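Local coordinates for protein amidohydrolase (Brucella melitensis biovar Abortus, PDB 4F0L) that probably acts as a metal-dependent deaminase of the amidohydrolase family, holding an iron(III) ion in the active site of a TIM barrel, at residues Leu131-Asp134 / Thr138-Ala141; Gln105-Ala110 / Ala147-Ala152; Leu343-Arg348 / Trp415-Arg420; Gly322-Gly327 / Arg366-Gly371. One frame throughout, in Å; residues are numbered along the deposited sequence.

Contact 1: residues Leu131-Asp134 / Thr138-Ala141; sequences LHHD and TPYA
The ring of Tyr140 carries Asp134 CB on one of its faces and has the carbonyl oxygen of His132 at its edge, near the ring plane. The imidazole of His133 has the CB of its own neighbour, His132, over one face and water 1 in plane at its edge, while the CA of Pro139 approaches obliquely, 3.7 Å from His133 ND1. Both segments belong to a single beta-alpha loop of the TIM barrel, running from strand 122-129 to helix 145-157, and they illustrate how a loop without regular structure can be shaped by a few contacts between its own two limbs. On the tyrosine the touch is a CH-pi interaction: Asp134 CB stands 4.0 Å from the centroid of the Tyr140 ring, displaced toward the rim. With CG turned opposite the backbone N of Asp134 (chi1 -164°), the carboxylate continues outward past the CE1 side of the ring, its plane only 19° from that of the phenol and its CG 3.7 Å from Tyr140 CE1. Water 1 joins the limbs a second time, lying 2.9 Å from His133 ND1 and accepting from Tyr140 N; its bond to His132 O is weak. The far nitrogen of His133, NE2, is held by Ile186 O and Asn187 OD1, so the imidazole is gripped at two corners. Arg184 bonds to His133 O, and Arg191 of helix 189-203 packs on both His133 and Pro139. Between the backbones, Asp134 N donates to Thr138 O at 2.8 Å, with an angle of 158° at the hydrogen.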
loop_
_atom_site.group_PDB
_atom_site.type_symbol
_atom_site.label_atom_id
_atom_site.label_comp_id
_atom_site.label_asym_id
_atom_site.label_seq_id
_atom_site.Cartn_x
_atom_site.Cartn_y
_atom_site.Cartn_z
ATOM N N LEU B 131 16.474 -8.217 -21.482
ATOM C CA LEU B 131 15.747 -8.403 -22.703
ATOM C C LEU B 131 16.637 -7.897 -23.835
ATOM O O LEU B 131 16.591 -6.712 -24.207
ATOM C CB LEU B 131 14.438 -7.644 -22.631
ATOM C CG LEU B 131 13.525 -7.742 -23.834
ATOM C CD1 LEU B 131 13.217 -9.184 -24.203
ATOM C CD2 LEU B 131 12.260 -6.919 -23.543
ATOM N N HIS B 132 17.476 -8.797 -24.361
ATOM C CA HIS B 132 18.566 -8.394 -25.252
ATOM C C HIS B 132 18.295 -8.542 -26.720
ATOM O O HIS B 132 18.485 -7.603 -27.477
ATOM C CB HIS B 132 19.831 -9.188 -24.944
ATOM C CG HIS B 132 20.383 -8.960 -23.565
ATOM N ND1 HIS B 132 20.694 -7.729 -23.103
ATOM C CD2 HIS B 132 20.736 -9.866 -22.553
ATOM C CE1 HIS B 132 21.208 -7.845 -21.856
ATOM N NE2 HIS B 132 21.213 -9.147 -21.515
ATOM N N HIS B 133 17.920 -9.748 -27.146
ATOM C CA HIS B 133 17.981 -10.107 -28.552
ATOM C C HIS B 133 16.633 -10.066 -29.219
ATOM O O HIS B 133 15.617 -9.794 -28.579
ATOM C CB HIS B 133 18.645 -11.474 -28.666
ATOM C CG HIS B 133 19.996 -11.531 -27.984
ATOM N ND1 HIS B 133 20.982 -10.653 -28.259
ATOM C CD2 HIS B 133 20.506 -12.415 -27.036
ATOM C CE1 HIS B 133 22.057 -10.959 -27.503
ATOM N NE2 HIS B 133 21.761 -12.035 -26.763
ATOM N N ASP B 134 16.596 -10.357 -30.511
ATOM C CA ASP B 134 15.341 -10.286 -31.257
ATOM C C ASP B 134 14.409 -11.451 -30.856
ATOM O O ASP B 134 14.773 -12.279 -30.025
ATOM C CB ASP B 134 15.694 -10.218 -32.746
ATOM C CG ASP B 134 14.544 -9.761 -33.643
ATOM O OD1 ASP B 134 13.396 -9.569 -33.183
ATOM O OD2 ASP B 134 14.812 -9.653 -34.858
ATOM N N THR B 138 17.928 -14.231 -32.085
ATOM C CA THR B 138 19.072 -13.762 -32.861
ATOM C C THR B 138 19.427 -12.340 -32.420
ATOM O O THR B 138 18.541 -11.499 -32.248
ATOM C CB THR B 138 18.766 -13.736 -34.377
ATOM O OG1 THR B 138 18.382 -15.038 -34.785
ATOM C CG2 THR B 138 19.985 -13.294 -35.208
ATOM N N PRO B 139 20.728 -12.057 -32.263
ATOM C CA PRO B 139 21.127 -10.692 -31.909
ATOM C C PRO B 139 20.656 -9.669 -32.938
ATOM O O PRO B 139 20.517 -10.000 -34.127
ATOM C CB PRO B 139 22.662 -10.755 -31.899
ATOM C CG PRO B 139 22.993 -12.199 -31.682
ATOM C CD PRO B 139 21.879 -12.982 -32.323
ATOM N N TYR B 140 20.412 -8.438 -32.490
ATOM C CA TYR B 140 20.087 -7.344 -33.423
ATOM C C TYR B 140 21.339 -6.923 -34.157
ATOM O O TYR B 140 22.428 -7.111 -33.650
ATOM C CB TYR B 140 19.535 -6.144 -32.673
ATOM C CG TYR B 140 18.172 -6.372 -32.105
ATOM C CD1 TYR B 140 17.050 -6.322 -32.931
ATOM C CD2 TYR B 140 17.990 -6.632 -30.760
ATOM C CE1 TYR B 140 15.798 -6.518 -32.420
ATOM C CE2 TYR B 140 16.748 -6.837 -30.252
ATOM C CZ TYR B 140 15.664 -6.775 -31.085
ATOM O OH TYR B 140 14.422 -6.973 -30.572
ATOM N N ALA B 141 21.184 -6.342 -35.346
ATOM C CA ALA B 141 22.341 -5.909 -36.127
ATOM C C ALA B 141 23.202 -4.983 -35.253
ATOM O O ALA B 141 24.425 -5.061 -35.255
ATOM C CB ALA B 141 21.913 -5.234 -37.435
HETATM O O HOH W 1 21.092 -8.118 -29.723
#

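Contact 2: residues Gln105-Ala110 / Ala147-Ala152; sequences QAEAVA and ADRIAA
Glu107 and Arg149 face each other across helix 103-119 and helix 145-157, and their CA atoms lie 5.0 Å apart. The charged part of the contact is one salt bridge. Arg149 NH1 donates to Glu107 OE1 at 2.9 Å; the oxygen sits at the edge of the guanidinium, close to its plane, and is met nearly along its C-O bond. A single N-H meets a single oxygen, and the planes, 59° apart, are not set for a paired, side-by-side bridge. Glu107 reaches across as an extended chain, whereas Arg149 bends at chi2 (-64°), and the two side chains lie roughly perpendicular. Other acids draw on the same guanidinium: Glu145 forms a salt bridge with NE, and Glu104 a long, weak ion pair with NH2. The second carboxylate oxygen of Glu107 is served by solvent, since water 2 donates to OE2 at 2.6 Å and more weakly to Ala152 O.

Van der Waals contacts of carbon with oxygen surround this polar pair. The methyl of Ala152 rests 3.5 Å from Glu107 OE2, and the CG of Glu107 lies 3.6 Å from Arg149 O. The apolar contact lies deeper: Ala110 CB meets Ile150 CD1 at 3.9 Å, and Ile150 goes on to touch Glu127 and His129 of strand 122-129. The small alanines accompany a close approach of the axes, 8.4 Å with a crossing of -34°. These are neighbouring helices of successive beta-alpha units, side by side in the outer layer of a TIM barrel.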
loop_
_atom_site.group_PDB
_atom_site.type_symbol
_atom_site.label_atom_id
_atom_site.label_comp_id
_atom_site.label_asym_id
_atom_site.label_seq_id
_atom_site.Cartn_x
_atom_site.Cartn_y
_atom_site.Cartn_z
ATOM N N GLN B 105 8.709 -0.615 -28.934
ATOM C CA GLN B 105 7.792 -0.802 -27.794
ATOM C C GLN B 105 8.544 -0.723 -26.465
ATOM O O GLN B 105 8.060 -0.124 -25.506
ATOM C CB GLN B 105 7.033 -2.129 -27.898
ATOM C CG GLN B 105 6.034 -2.172 -29.036
ATOM C CD GLN B 105 5.586 -3.569 -29.376
ATOM O OE1 GLN B 105 6.195 -4.561 -28.944
ATOM N NE2 GLN B 105 4.530 -3.658 -30.176
ATOM N N ALA B 106 9.726 -1.307 -26.420
ATOM C CA ALA B 106 10.508 -1.303 -25.207
ATOM C C ALA B 106 10.878 0.122 -24.798
ATOM O O ALA B 106 10.869 0.437 -23.620
ATOM C CB ALA B 106 11.751 -2.134 -25.377
ATOM N N GLU B 107 11.164 0.981 -25.765
ATOM C CA GLU B 107 11.490 2.363 -25.446
ATOM C C GLU B 107 10.278 3.096 -24.886
ATOM O O GLU B 107 10.400 3.855 -23.925
ATOM C CB GLU B 107 12.017 3.109 -26.667
ATOM C CG GLU B 107 12.562 4.499 -26.317
ATOM C CD GLU B 107 13.165 5.268 -27.487
ATOM O OE1 GLU B 107 13.478 4.658 -28.530
ATOM O OE2 GLU B 107 13.341 6.498 -27.344
ATOM N N ALA B 108 9.115 2.894 -25.514
ATOM C CA ALA B 108 7.853 3.501 -25.065
ATOM C C ALA B 108 7.450 3.083 -23.663
ATOM O O ALA B 108 7.075 3.931 -22.834
ATOM C CB ALA B 108 6.726 3.178 -26.034
ATOM N N VAL B 109 7.524 1.790 -23.385
ATOM C CA VAL B 109 7.255 1.260 -22.056
ATOM C C VAL B 109 8.243 1.803 -21.002
ATOM O O VAL B 109 7.817 2.277 -19.939
ATOM C CB VAL B 109 7.266 -0.266 -22.055
ATOM C CG1 VAL B 109 7.145 -0.811 -20.640
ATOM C CG2 VAL B 109 6.135 -0.791 -22.955
ATOM N N ALA B 110 9.543 1.739 -21.306
ATOM C CA ALA B 110 10.549 2.255 -20.374
ATOM C C ALA B 110 10.371 3.752 -20.114
ATOM O O ALA B 110 10.509 4.208 -18.994
ATOM C CB ALA B 110 11.945 1.981 -20.910
ATOM N N ALA B 147 19.402 -2.191 -24.975
ATOM C CA ALA B 147 20.029 -1.312 -23.959
ATOM C C ALA B 147 20.043 0.138 -24.435
ATOM O O ALA B 147 19.843 1.069 -23.624
ATOM C CB ALA B 147 21.451 -1.775 -23.577
ATOM N N ASP B 148 20.266 0.344 -25.736
ATOM C CA ASP B 148 20.211 1.685 -26.312
ATOM C C ASP B 148 18.805 2.309 -26.147
ATOM O O ASP B 148 18.662 3.526 -25.959
ATOM C CB ASP B 148 20.576 1.683 -27.797
ATOM C CG ASP B 148 21.976 1.124 -28.087
ATOM O OD1 ASP B 148 22.787 0.825 -27.179
ATOM O OD2 ASP B 148 22.254 0.966 -29.287
ATOM N N ARG B 149 17.775 1.474 -26.274
ATOM C CA ARG B 149 16.391 1.943 -26.059
ATOM C C ARG B 149 16.140 2.399 -24.617
ATOM O O ARG B 149 15.455 3.422 -24.380
ATOM C CB ARG B 149 15.395 0.863 -26.441
ATOM C CG ARG B 149 15.451 0.485 -27.918
ATOM C CD ARG B 149 15.053 1.656 -28.807
ATOM N NE ARG B 149 15.003 1.260 -30.205
ATOM C CZ ARG B 149 14.280 1.866 -31.151
ATOM N NH1 ARG B 149 13.488 2.907 -30.886
ATOM N NH2 ARG B 149 14.335 1.413 -32.390
ATOM N N ILE B 150 16.704 1.651 -23.664
ATOM C CA ILE B 150 16.640 2.010 -22.244
ATOM C C ILE B 150 17.279 3.362 -22.046
ATOM O O ILE B 150 16.667 4.275 -21.464
ATOM C CB ILE B 150 17.348 0.962 -21.362
ATOM C CG1 ILE B 150 16.601 -0.364 -21.384
ATOM C CG2 ILE B 150 17.539 1.460 -19.939
ATOM C CD1 ILE B 150 15.115 -0.276 -21.089
ATOM N N ALA B 151 18.493 3.511 -22.570
ATOM C CA ALA B 151 19.199 4.755 -22.433
ATOM C C ALA B 151 18.475 5.934 -23.114
ATOM O O ALA B 151 18.443 7.028 -22.550
ATOM C CB ALA B 151 20.622 4.626 -22.918
ATOM N N ALA B 152 17.886 5.708 -24.284
ATOM C CA ALA B 152 17.091 6.728 -24.945
ATOM C C ALA B 152 15.890 7.110 -24.101
ATOM O O ALA B 152 15.574 8.317 -23.986
ATOM C CB ALA B 152 16.638 6.293 -26.342
HETATM O O HOH W 2 12.549 8.021 -25.430
#

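Contact 3: residues Leu343-Arg348 / Trp415-Arg420; sequences LEYSQR and WIFAGR
Phe417 dominates this contact, its ring pushed out from the last turn of helix 408-417 chiefly against two side chains of helix 336-351. The closest of these is Tyr345. The two side chains run alongside one another, pointing opposite ways, and the rings meet obliquely, with centroids 5.8 Å apart and planes at 37°. The touching corner is CD1 of Phe417, 3.7 Å from Tyr345 CE1 and 3.6 Å from Tyr345 OH, which sits at the edge of the phenylalanine ring. Ile416 CG2 lies over the centre of one face of that ring. Water 3 links the same pair on its polar side: it donates to Phe417 O at 2.8 Å and lies close to Tyr345 OH, a hydroxyl that is also bonded to Asn306 of the second subunit.

Helix 336-351 follows the barrel strand 323-326, whereas helix 408-417 joins strands 395-399 and 422-428, which extend the sheet next to barrel strand 56-66. Phe417 packs this later part of the chain on helix 336-351, close to the dimer interface.

Glu344 meets the ring through its aliphatic part, CG lying 4.0 Å from Phe417 CE1. The chain bends at chi2 (63°), and the carboxylate stands almost perpendicular to the ring, its plane 88° from it. There Arg348 NE donates to Glu344 OE2 at 2.7 Å; OE2 accepts with the lone pair facing away from OE1, and lies in the guanidinium plane. Val356 N bonds the same oxygen and Leu357 N the other, while Arg348 NH2 makes a salt bridge to Glu78 of the second subunit.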
loop_
_atom_site.group_PDB
_atom_site.type_symbol
_atom_site.label_atom_id
_atom_site.label_comp_id
_atom_site.label_asym_id
_atom_site.label_seq_id
_atom_site.Cartn_x
_atom_site.Cartn_y
_atom_site.Cartn_z
ATOM N N LEU B 343 7.816 -2.755 3.433
ATOM C CA LEU B 343 8.952 -3.264 4.181
ATOM C C LEU B 343 8.663 -3.284 5.697
ATOM O O LEU B 343 8.736 -4.347 6.336
ATOM C CB LEU B 343 10.200 -2.450 3.872
ATOM C CG LEU B 343 11.470 -2.795 4.635
ATOM C CD1 LEU B 343 11.863 -4.265 4.466
ATOM C CD2 LEU B 343 12.582 -1.813 4.218
ATOM N N GLU B 344 8.273 -2.142 6.256
ATOM C CA GLU B 344 7.996 -2.062 7.669
ATOM C C GLU B 344 6.873 -2.996 8.068
ATOM O O GLU B 344 6.995 -3.714 9.071
ATOM C CB GLU B 344 7.684 -0.607 8.059
ATOM C CG GLU B 344 7.193 -0.351 9.499
ATOM C CD GLU B 344 8.177 -0.700 10.598
ATOM O OE1 GLU B 344 9.408 -0.905 10.346
ATOM O OE2 GLU B 344 7.709 -0.784 11.757
ATOM N N TYR B 345 5.774 -2.976 7.312
ATOM C CA TYR B 345 4.605 -3.722 7.715
ATOM C C TYR B 345 4.878 -5.219 7.637
ATOM O O TYR B 345 4.333 -5.975 8.436
ATOM C CB TYR B 345 3.339 -3.352 6.915
ATOM C CG TYR B 345 2.701 -1.994 7.258
ATOM C CD1 TYR B 345 3.173 -1.194 8.298
ATOM C CD2 TYR B 345 1.591 -1.562 6.575
ATOM C CE1 TYR B 345 2.568 0.022 8.619
ATOM C CE2 TYR B 345 0.986 -0.343 6.874
ATOM C CZ TYR B 345 1.452 0.428 7.925
ATOM O OH TYR B 345 0.822 1.618 8.214
ATOM N N SER B 346 5.725 -5.659 6.704
ATOM C CA SER B 346 6.070 -7.068 6.629
ATOM C C SER B 346 6.739 -7.422 7.957
ATOM O O SER B 346 6.524 -8.523 8.497
ATOM C CB SER B 346 6.965 -7.392 5.424
ATOM O OG SER B 346 8.261 -6.813 5.512
ATOM N N GLN B 347 7.522 -6.489 8.490
ATOM C CA GLN B 347 8.211 -6.742 9.745
ATOM C C GLN B 347 7.236 -6.749 10.920
ATOM O O GLN B 347 7.341 -7.625 11.800
ATOM C CB GLN B 347 9.373 -5.765 9.970
ATOM C CG GLN B 347 10.389 -5.729 8.814
ATOM C CD GLN B 347 10.964 -7.089 8.485
ATOM O OE1 GLN B 347 11.001 -7.505 7.313
ATOM N NE2 GLN B 347 11.412 -7.784 9.496
ATOM N N ARG B 348 6.281 -5.814 10.922
ATOM C CA ARG B 348 5.315 -5.724 12.018
ATOM C C ARG B 348 4.490 -7.009 12.157
ATOM O O ARG B 348 4.238 -7.479 13.279
ATOM C CB ARG B 348 4.376 -4.517 11.849
ATOM C CG ARG B 348 5.099 -3.195 11.952
ATOM C CD ARG B 348 4.218 -1.980 12.178
ATOM N NE ARG B 348 5.067 -0.795 12.118
ATOM C CZ ARG B 348 4.641 0.466 12.124
ATOM N NH1 ARG B 348 3.345 0.748 12.248
ATOM N NH2 ARG B 348 5.536 1.460 12.046
ATOM N N TRP B 415 3.763 11.104 5.086
ATOM C CA TRP B 415 3.939 10.718 3.715
ATOM C C TRP B 415 3.881 9.241 3.559
ATOM O O TRP B 415 3.155 8.729 2.715
ATOM C CB TRP B 415 5.303 11.208 3.244
ATOM C CG TRP B 415 5.664 10.919 1.820
ATOM C CD1 TRP B 415 4.809 10.708 0.734
ATOM C CD2 TRP B 415 7.002 10.854 1.271
ATOM N NE1 TRP B 415 5.525 10.504 -0.407
ATOM C CE2 TRP B 415 6.849 10.602 -0.154
ATOM C CE3 TRP B 415 8.286 10.953 1.804
ATOM C CZ2 TRP B 415 7.947 10.470 -0.996
ATOM C CZ3 TRP B 415 9.379 10.810 0.950
ATOM C CH2 TRP B 415 9.208 10.582 -0.414
ATOM N N ILE B 416 4.672 8.528 4.348
ATOM C CA ILE B 416 4.880 7.100 4.110
ATOM C C ILE B 416 3.755 6.237 4.674
ATOM O O ILE B 416 3.395 5.245 4.066
ATOM C CB ILE B 416 6.222 6.645 4.709
ATOM C CG1 ILE B 416 7.369 7.248 3.902
ATOM C CG2 ILE B 416 6.316 5.110 4.751
ATOM C CD1 ILE B 416 8.711 7.236 4.625
ATOM N N PHE B 417 3.195 6.604 5.824
ATOM C CA PHE B 417 2.218 5.752 6.503
ATOM C C PHE B 417 0.782 6.193 6.428
ATOM O O PHE B 417 -0.104 5.385 6.544
ATOM C CB PHE B 417 2.626 5.543 7.967
ATOM C CG PHE B 417 3.916 4.787 8.117
ATOM C CD1 PHE B 417 3.965 3.420 7.888
ATOM C CD2 PHE B 417 5.100 5.451 8.414
ATOM C CE1 PHE B 417 5.150 2.715 8.010
ATOM C CE2 PHE B 417 6.298 4.749 8.515
ATOM C CZ PHE B 417 6.328 3.381 8.319
ATOM N N ALA B 418 0.547 7.490 6.290
ATOM C CA ALA B 418 -0.804 8.033 6.427
ATOM C C ALA B 418 -1.325 8.653 5.151
ATOM O O ALA B 418 -2.447 9.100 5.147
ATOM C CB ALA B 418 -0.874 9.042 7.564
ATOM N N GLY B 419 -0.518 8.708 4.090
ATOM C CA GLY B 419 -0.979 9.285 2.816
ATOM C C GLY B 419 -1.246 10.787 2.911
ATOM O O GLY B 419 -2.023 11.344 2.123
ATOM N N ARG B 420 -0.595 11.457 3.864
ATOM C CA ARG B 420 -0.879 12.868 4.154
ATOM C C ARG B 420 0.068 13.881 3.444
ATOM O O ARG B 420 -0.056 15.082 3.644
ATOM C CB ARG B 420 -0.817 13.078 5.679
ATOM C CG ARG B 420 -1.989 12.465 6.461
ATOM C CD ARG B 420 -3.327 13.161 6.304
ATOM N NE ARG B 420 -4.364 12.383 6.997
ATOM C CZ ARG B 420 -4.702 12.509 8.279
ATOM N NH1 ARG B 420 -4.166 13.461 9.021
ATOM N NH2 ARG B 420 -5.629 11.715 8.809
HETATM O O HOH W 3 -0.669 2.624 6.475
#

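Contact 4: residues Gly322-Gly327 / Arg366-Gly371; sequences GKFGIG and RALFDG
Phe324 and Gly371 meet through aromatic ring and bare backbone. The ring's CE1 lies 4.0 Å from the CA of Gly371 and 3.9 Å from its carbonyl carbon, a close fit that a residue without a side chain permits. The apolar part of the contact is completed by Leu368, one turn earlier on the helix, with Phe324 CZ 4.0 Å from Leu368 CD2 and the two side chains nearly perpendicular. Phe324 takes the position in which CG falls between its own N and carbonyl carbon (chi1 80°), and this brings the ring up to the helix. Leu343 of helix 336-351 packs on both Phe324 and Leu368, closing the group from another direction.

Backbone carbonyls also meet the ring: Gly371 O lies over one face, and Leu368 O comes within 3.6 Å of Phe324 CZ.

The polar part depends on water 4, which accepts from Phe324 N at 2.9 Å and donates to Gly371 O at 2.8 Å, joining strand to helix. The carbonyl oxygens of Phe324 and Gly371 approach to 3.0 Å without a bond, since both are acceptors.

Strand 323-326 bonds to strand 296-299 along one edge and, through Ile326, to Leu64 of strand 56-66 along the other. With Phe324 packed against it, helix 364-379 covers the strand that closes a TIM barrel, and Asp329, an iron ligand, follows just beyond the strand's end.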
loop_
_atom_site.group_PDB
_atom_site.type_symbol
_atom_site.label_atom_id
_atom_site.label_comp_id
_atom_site.label_asym_id
_atom_site.label_seq_id
_atom_site.Cartn_x
_atom_site.Cartn_y
_atom_site.Cartn_z
ATOM N N GLY B 322 24.196 -3.505 8.120
ATOM C CA GLY B 322 23.872 -3.712 6.720
ATOM C C GLY B 322 23.153 -2.511 6.156
ATOM O O GLY B 322 22.448 -1.823 6.870
ATOM N N LYS B 323 23.356 -2.245 4.874
ATOM C CA LYS B 323 22.700 -1.153 4.197
ATOM C C LYS B 323 21.817 -1.698 3.071
ATOM O O LYS B 323 22.114 -2.750 2.489
ATOM C CB LYS B 323 23.750 -0.205 3.629
ATOM C CG LYS B 323 24.508 0.627 4.663
ATOM C CD LYS B 323 25.653 1.373 3.966
ATOM C CE LYS B 323 26.375 2.338 4.897
ATOM N NZ LYS B 323 27.313 1.637 5.779
ATOM N N PHE B 324 20.761 -0.961 2.742
ATOM C CA PHE B 324 19.761 -1.412 1.752
ATOM C C PHE B 324 19.269 -0.273 0.869
ATOM O O PHE B 324 19.430 0.907 1.214
ATOM C CB PHE B 324 18.560 -2.050 2.472
ATOM C CG PHE B 324 17.578 -1.042 3.024
ATOM C CD1 PHE B 324 17.809 -0.416 4.218
ATOM C CD2 PHE B 324 16.420 -0.719 2.301
ATOM C CE1 PHE B 324 16.918 0.532 4.717
ATOM C CE2 PHE B 324 15.518 0.235 2.784
ATOM C CZ PHE B 324 15.788 0.873 4.003
ATOM N N GLY B 325 18.686 -0.648 -0.269
ATOM C CA GLY B 325 17.866 0.222 -1.084
ATOM C C GLY B 325 16.586 -0.480 -1.545
ATOM O O GLY B 325 16.357 -1.676 -1.264
ATOM N N ILE B 326 15.753 0.257 -2.262
ATOM C CA ILE B 326 14.499 -0.268 -2.765
ATOM C C ILE B 326 14.412 -0.192 -4.270
ATOM O O ILE B 326 14.916 0.758 -4.902
ATOM C CB ILE B 326 13.263 0.448 -2.171
ATOM C CG1 ILE B 326 13.377 1.979 -2.335
ATOM C CG2 ILE B 326 13.080 0.033 -0.706
ATOM C CD1 ILE B 326 12.100 2.742 -1.989
ATOM N N GLY B 327 13.773 -1.218 -4.832
ATOM C CA GLY B 327 13.502 -1.285 -6.243
ATOM C C GLY B 327 12.093 -1.745 -6.562
ATOM O O GLY B 327 11.570 -2.666 -5.938
ATOM N N ARG B 366 11.615 8.093 8.994
ATOM C CA ARG B 366 12.950 8.690 8.923
ATOM C C ARG B 366 14.055 7.650 8.683
ATOM O O ARG B 366 14.863 7.785 7.751
ATOM C CB ARG B 366 13.234 9.498 10.192
ATOM C CG ARG B 366 14.663 10.012 10.375
ATOM C CD ARG B 366 15.100 11.039 9.343
ATOM N NE ARG B 366 16.482 11.471 9.629
ATOM C CZ ARG B 366 16.813 12.316 10.603
ATOM N NH1 ARG B 366 15.875 12.821 11.396
ATOM N NH2 ARG B 366 18.088 12.641 10.819
ATOM N N ALA B 367 14.090 6.616 9.497
ATOM C CA ALA B 367 15.106 5.574 9.378
ATOM C C ALA B 367 15.038 4.893 8.025
ATOM O O ALA B 367 16.053 4.665 7.385
ATOM C CB ALA B 367 14.951 4.541 10.496
ATOM N N LEU B 368 13.834 4.585 7.565
ATOM C CA LEU B 368 13.687 3.873 6.318
ATOM C C LEU B 368 14.064 4.756 5.137
ATOM O O LEU B 368 14.740 4.300 4.213
ATOM C CB LEU B 368 12.257 3.375 6.170
ATOM C CG LEU B 368 11.969 2.147 7.037
ATOM C CD1 LEU B 368 10.547 1.722 6.776
ATOM C CD2 LEU B 368 12.944 0.992 6.777
ATOM N N PHE B 369 13.632 6.001 5.175
ATOM C CA PHE B 369 13.899 6.911 4.092
ATOM C C PHE B 369 15.388 7.192 4.001
ATOM O O PHE B 369 15.954 7.068 2.918
ATOM C CB PHE B 369 13.154 8.230 4.222
ATOM C CG PHE B 369 13.379 9.136 3.058
ATOM C CD1 PHE B 369 12.659 8.977 1.894
ATOM C CD2 PHE B 369 14.377 10.119 3.101
ATOM C CE1 PHE B 369 12.878 9.815 0.794
ATOM C CE2 PHE B 369 14.607 10.930 2.007
ATOM C CZ PHE B 369 13.850 10.783 0.856
ATOM N N ASP B 370 16.036 7.520 5.118
ATOM C CA ASP B 370 17.464 7.789 5.096
ATOM C C ASP B 370 18.206 6.558 4.605
ATOM O O ASP B 370 19.137 6.646 3.816
ATOM C CB ASP B 370 18.012 8.124 6.494
ATOM C CG ASP B 370 17.774 9.548 6.917
ATOM O OD1 ASP B 370 17.474 10.452 6.083
ATOM O OD2 ASP B 370 17.961 9.784 8.115
ATOM N N GLY B 371 17.851 5.412 5.155
ATOM C CA GLY B 371 18.553 4.159 4.830
ATOM C C GLY B 371 18.470 3.831 3.348
ATOM O O GLY B 371 19.475 3.480 2.714
HETATM O O HOH W 4 20.883 1.563 4.167
#

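How the contacts relate
Following the chain from its N terminus, contact 2 opens first, at 105-110, and closes at 147-152. Contact 1 is nested within that loop, pinching the connection between strand 122-129 and helix 145-157. Their centres lie 14 Å apart without touching. Well down the chain, on the opposite side of its centre, contact 4 opens at 322-327 and contact 3 at 343-348; contact 4 closes at 366-371, inside contact 3, which closes at 415-420, so these two cross. They also touch directly, Trp415 meeting Phe369. Together they bind the last barrel strand, helices 336-351 and 364-379, and the segment ending helix 408-417.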